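Local coordinates for Cry23AA1 (Bacillus thuringiensis, PDB 4RHZ), which forms a binary complex with Cry37Aa1, binds zinc and has an aerolysin-family fold, consistent with a pore-forming insecticidal crystal toxin, at residues A[133-137]-A[151-155]. Sequence-based numbering, arbitrary orientation.
Sequences TWSDS and AYIIQ
Asp136 OD1 takes part in two hydrogen bonds: one donated by Tyr152 OH across the contact, 2.6 Å long, and one with Ser227 OG of strand 211-235. The tyrosine reaches the anti lone pair, the one turned away from OD2, while OD2 bonds to Ser253 OG, so both oxygens of this buried carboxylate are satisfied and its rotation is fixed. OD1 sits at the edge of the phenol in the ring plane, 3.4 Å from Tyr152 CE1; the carboxylate itself is turned 61° out of that plane, and the two side chains cross at about a right angle. With chi1 near -166°, the Tyr152 ring is swung opposite its own amide nitrogen and reaches out from strand 146-179 across most of the gap. The hydroxyl end also lies 3.3 Å from Trp134 CB, oblique to the indole ring. Segments 133-137 and 151-155 run roughly antiparallel, at 139°, and their axes come no closer than 9.8 Å, too far for backbone pairing; the link is made by side chains reaching across inside the elongated beta structure of this aerolysin-type, ETX/MTX2-family protein. Strand 126-142 pairs instead with strand 67-90, whose Phe73 stacks on the Tyr152 ring, and strand 146-179 with strands 50-61 and 211-235. Two residues on from Tyr152, Ile154 in one of its two modelled conformers presents CG1 over one face of the Trp134 indole, 4.4 Å from CE2. The side chain of Trp134 also lies about 4 Å from that of His132, a zinc ligand with His79 and Glu130, with the bound zinc ion itself about 8 Å from the indole side chain.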
ATOM      1  N   THR A 133      18.477  -0.829  -4.098  1.00 48.65           N
ATOM      2  CA  THR A 133      18.942  -1.362  -5.375  1.00 48.53           C
ATOM      3  C   THR A 133      18.562  -2.820  -5.341  1.00 46.66           C
ATOM      4  O   THR A 133      19.087  -3.577  -4.514  1.00 47.31           O
ATOM      5  CB  THR A 133      20.468  -1.183  -5.561  1.00 49.45           C
ATOM      6  OG1 THR A 133      20.744   0.220  -5.651  1.00 50.12           O
ATOM      7  CG2 THR A 133      20.952  -1.862  -6.889  1.00 48.72           C
ATOM      8  N   TRP A 134      17.575  -3.170  -6.161  1.00 44.01           N
ATOM      9  CA  TRP A 134      17.205  -4.572  -6.409  1.00 42.32           C
ATOM     10  C   TRP A 134      18.197  -5.131  -7.458  1.00 40.51           C
ATOM     11  O   TRP A 134      18.548  -4.455  -8.391  1.00 38.86           O
ATOM     12  CB  TRP A 134      15.753  -4.662  -6.927  1.00 42.09           C
ATOM     13  CG  TRP A 134      14.742  -4.157  -5.930  1.00 40.50           C
ATOM     14  CD1 TRP A 134      14.475  -2.856  -5.644  1.00 40.16           C
ATOM     15  CD2 TRP A 134      13.884  -4.941  -5.079  1.00 35.94           C
ATOM     16  NE1 TRP A 134      13.517  -2.774  -4.653  1.00 39.00           N
ATOM     17  CE2 TRP A 134      13.130  -4.036  -4.296  1.00 35.95           C
ATOM     18  CE3 TRP A 134      13.704  -6.302  -4.887  1.00 35.61           C
ATOM     19  CZ2 TRP A 134      12.210  -4.451  -3.319  1.00 27.77           C
ATOM     20  CZ3 TRP A 134      12.790  -6.728  -3.941  1.00 33.22           C
ATOM     21  CH2 TRP A 134      12.054  -5.789  -3.153  1.00 35.46           C
ATOM     22  N   SER A 135      18.705  -6.331  -7.241  1.00 40.43           N
ATOM     23  CA  SER A 135      19.516  -6.996  -8.256  0.50 40.66           C
ATOM     24  C   SER A 135      19.198  -8.492  -8.285  1.00 40.59           C
ATOM     25  O   SER A 135      19.154  -9.150  -7.262  1.00 39.22           O
ATOM     26  CB  SER A 135      21.012  -6.703  -8.027  0.50 41.56           C
ATOM     27  OG  SER A 135      21.268  -5.308  -8.208  0.50 41.04           O
ATOM     28  N   ASP A 136      18.932  -9.032  -9.453  1.00 40.25           N
ATOM     29  CA  ASP A 136      18.516 -10.400  -9.462  1.00 39.87           C
ATOM     30  C   ASP A 136      19.085 -11.032 -10.734  1.00 40.48           C
ATOM     31  O   ASP A 136      19.288 -10.339 -11.760  1.00 40.23           O
ATOM     32  CB  ASP A 136      16.966 -10.444  -9.500  1.00 40.11           C
ATOM     33  CG  ASP A 136      16.292 -10.091  -8.139  1.00 39.97           C
ATOM     34  OD1 ASP A 136      15.652  -8.994  -8.041  1.00 35.90           O
ATOM     35  OD2 ASP A 136      16.347 -10.923  -7.201  1.00 38.04           O
ATOM     36  N   SER A 137      19.301 -12.341 -10.704  1.00 40.44           N
ATOM     37  CA  SER A 137      19.670 -13.034 -11.932  1.00 42.50           C
ATOM     38  C   SER A 137      19.342 -14.477 -11.834  1.00 43.78           C
ATOM     39  O   SER A 137      19.116 -15.010 -10.746  1.00 43.99           O
ATOM     40  CB  SER A 137      21.130 -12.852 -12.290  1.00 43.09           C
ATOM     41  OG  SER A 137      21.866 -13.413 -11.283  1.00 45.04           O
ATOM     42  N   ALA A 151      11.170 -10.975 -18.301  1.00 29.31           N
ATOM     43  CA  ALA A 151      10.700  -9.612 -17.863  1.00 28.77           C
ATOM     44  C   ALA A 151      10.969  -9.460 -16.351  1.00 28.18           C
ATOM     45  O   ALA A 151      10.676 -10.342 -15.566  1.00 28.50           O
ATOM     46  CB  ALA A 151       9.194  -9.430 -18.194  1.00 26.42           C
ATOM     47  N   TYR A 152      11.525  -8.334 -15.955  1.00 28.79           N
ATOM     48  CA  TYR A 152      11.773  -8.060 -14.528  1.00 27.91           C
ATOM     49  C   TYR A 152      10.565  -7.327 -13.943  1.00 28.55           C
ATOM     50  O   TYR A 152      10.152  -6.266 -14.447  1.00 27.43           O
ATOM     51  CB  TYR A 152      13.050  -7.187 -14.438  1.00 27.57           C
ATOM     52  CG  TYR A 152      13.659  -7.083 -13.073  1.00 27.21           C
ATOM     53  CD1 TYR A 152      13.742  -8.205 -12.245  1.00 26.19           C
ATOM     54  CD2 TYR A 152      14.252  -5.893 -12.647  1.00 28.27           C
ATOM     55  CE1 TYR A 152      14.359  -8.124 -11.019  1.00 31.17           C
ATOM     56  CE2 TYR A 152      14.842  -5.803 -11.390  1.00 30.18           C
ATOM     57  CZ  TYR A 152      14.899  -6.892 -10.617  1.00 31.21           C
ATOM     58  OH  TYR A 152      15.534  -6.827  -9.430  1.00 37.06           O
ATOM     59  N   ILE A 153       9.971  -7.926 -12.914  1.00 28.96           N
ATOM     60  CA  ILE A 153       8.731  -7.448 -12.312  1.00 30.07           C
ATOM     61  C   ILE A 153       9.058  -6.964 -10.881  1.00 30.97           C
ATOM     62  O   ILE A 153       9.693  -7.720 -10.112  1.00 29.25           O
ATOM     63  CB  ILE A 153       7.671  -8.589 -12.085  1.00 30.31           C
ATOM     64  CG1 ILE A 153       7.003  -9.173 -13.369  1.00 33.53           C
ATOM     65  CG2 ILE A 153       6.530  -8.086 -11.267  1.00 31.09           C
ATOM     66  CD1 ILE A 153       7.279  -8.450 -14.609  1.00 40.74           C
ATOM     67  N   ILE A 154       8.634  -5.740 -10.517  1.00 30.67           N
ATOM     68  CA  ILE A 154       8.732  -5.277  -9.117  0.50 31.00           C
ATOM     69  C   ILE A 154       7.310  -5.175  -8.527  1.00 31.34           C
ATOM     70  O   ILE A 154       6.418  -4.544  -9.125  1.00 32.09           O
ATOM     71  CB  ILE A 154       9.594  -3.994  -9.012  0.50 31.25           C
ATOM     72  CG1 ILE A 154      10.184  -3.805  -7.601  0.50 32.52           C
ATOM     73  CG2 ILE A 154       8.837  -2.775  -9.451  0.50 32.83           C
ATOM     74  CD1 ILE A 154       9.186  -3.769  -6.520  0.50 28.69           C
ATOM     75  N   GLN A 155       7.091  -5.852  -7.420  1.00 31.22           N
ATOM     76  CA  GLN A 155       5.826  -5.865  -6.787  1.00 32.76           C
ATOM     77  C   GLN A 155       5.783  -4.749  -5.692  1.00 35.09           C
ATOM     78  O   GLN A 155       6.435  -4.860  -4.668  1.00 35.60           O
ATOM     79  CB  GLN A 155       5.548  -7.240  -6.198  1.00 30.58           C
ATOM     80  CG  GLN A 155       4.226  -7.350  -5.597  1.00 28.56           C
ATOM     81  CD  GLN A 155       3.879  -8.743  -5.215  1.00 35.86           C
ATOM     82  OE1 GLN A 155       3.785  -9.074  -4.025  1.00 30.90           O
ATOM     83  NE2 GLN A 155       3.688  -9.610  -6.233  1.00 34.10           N
TER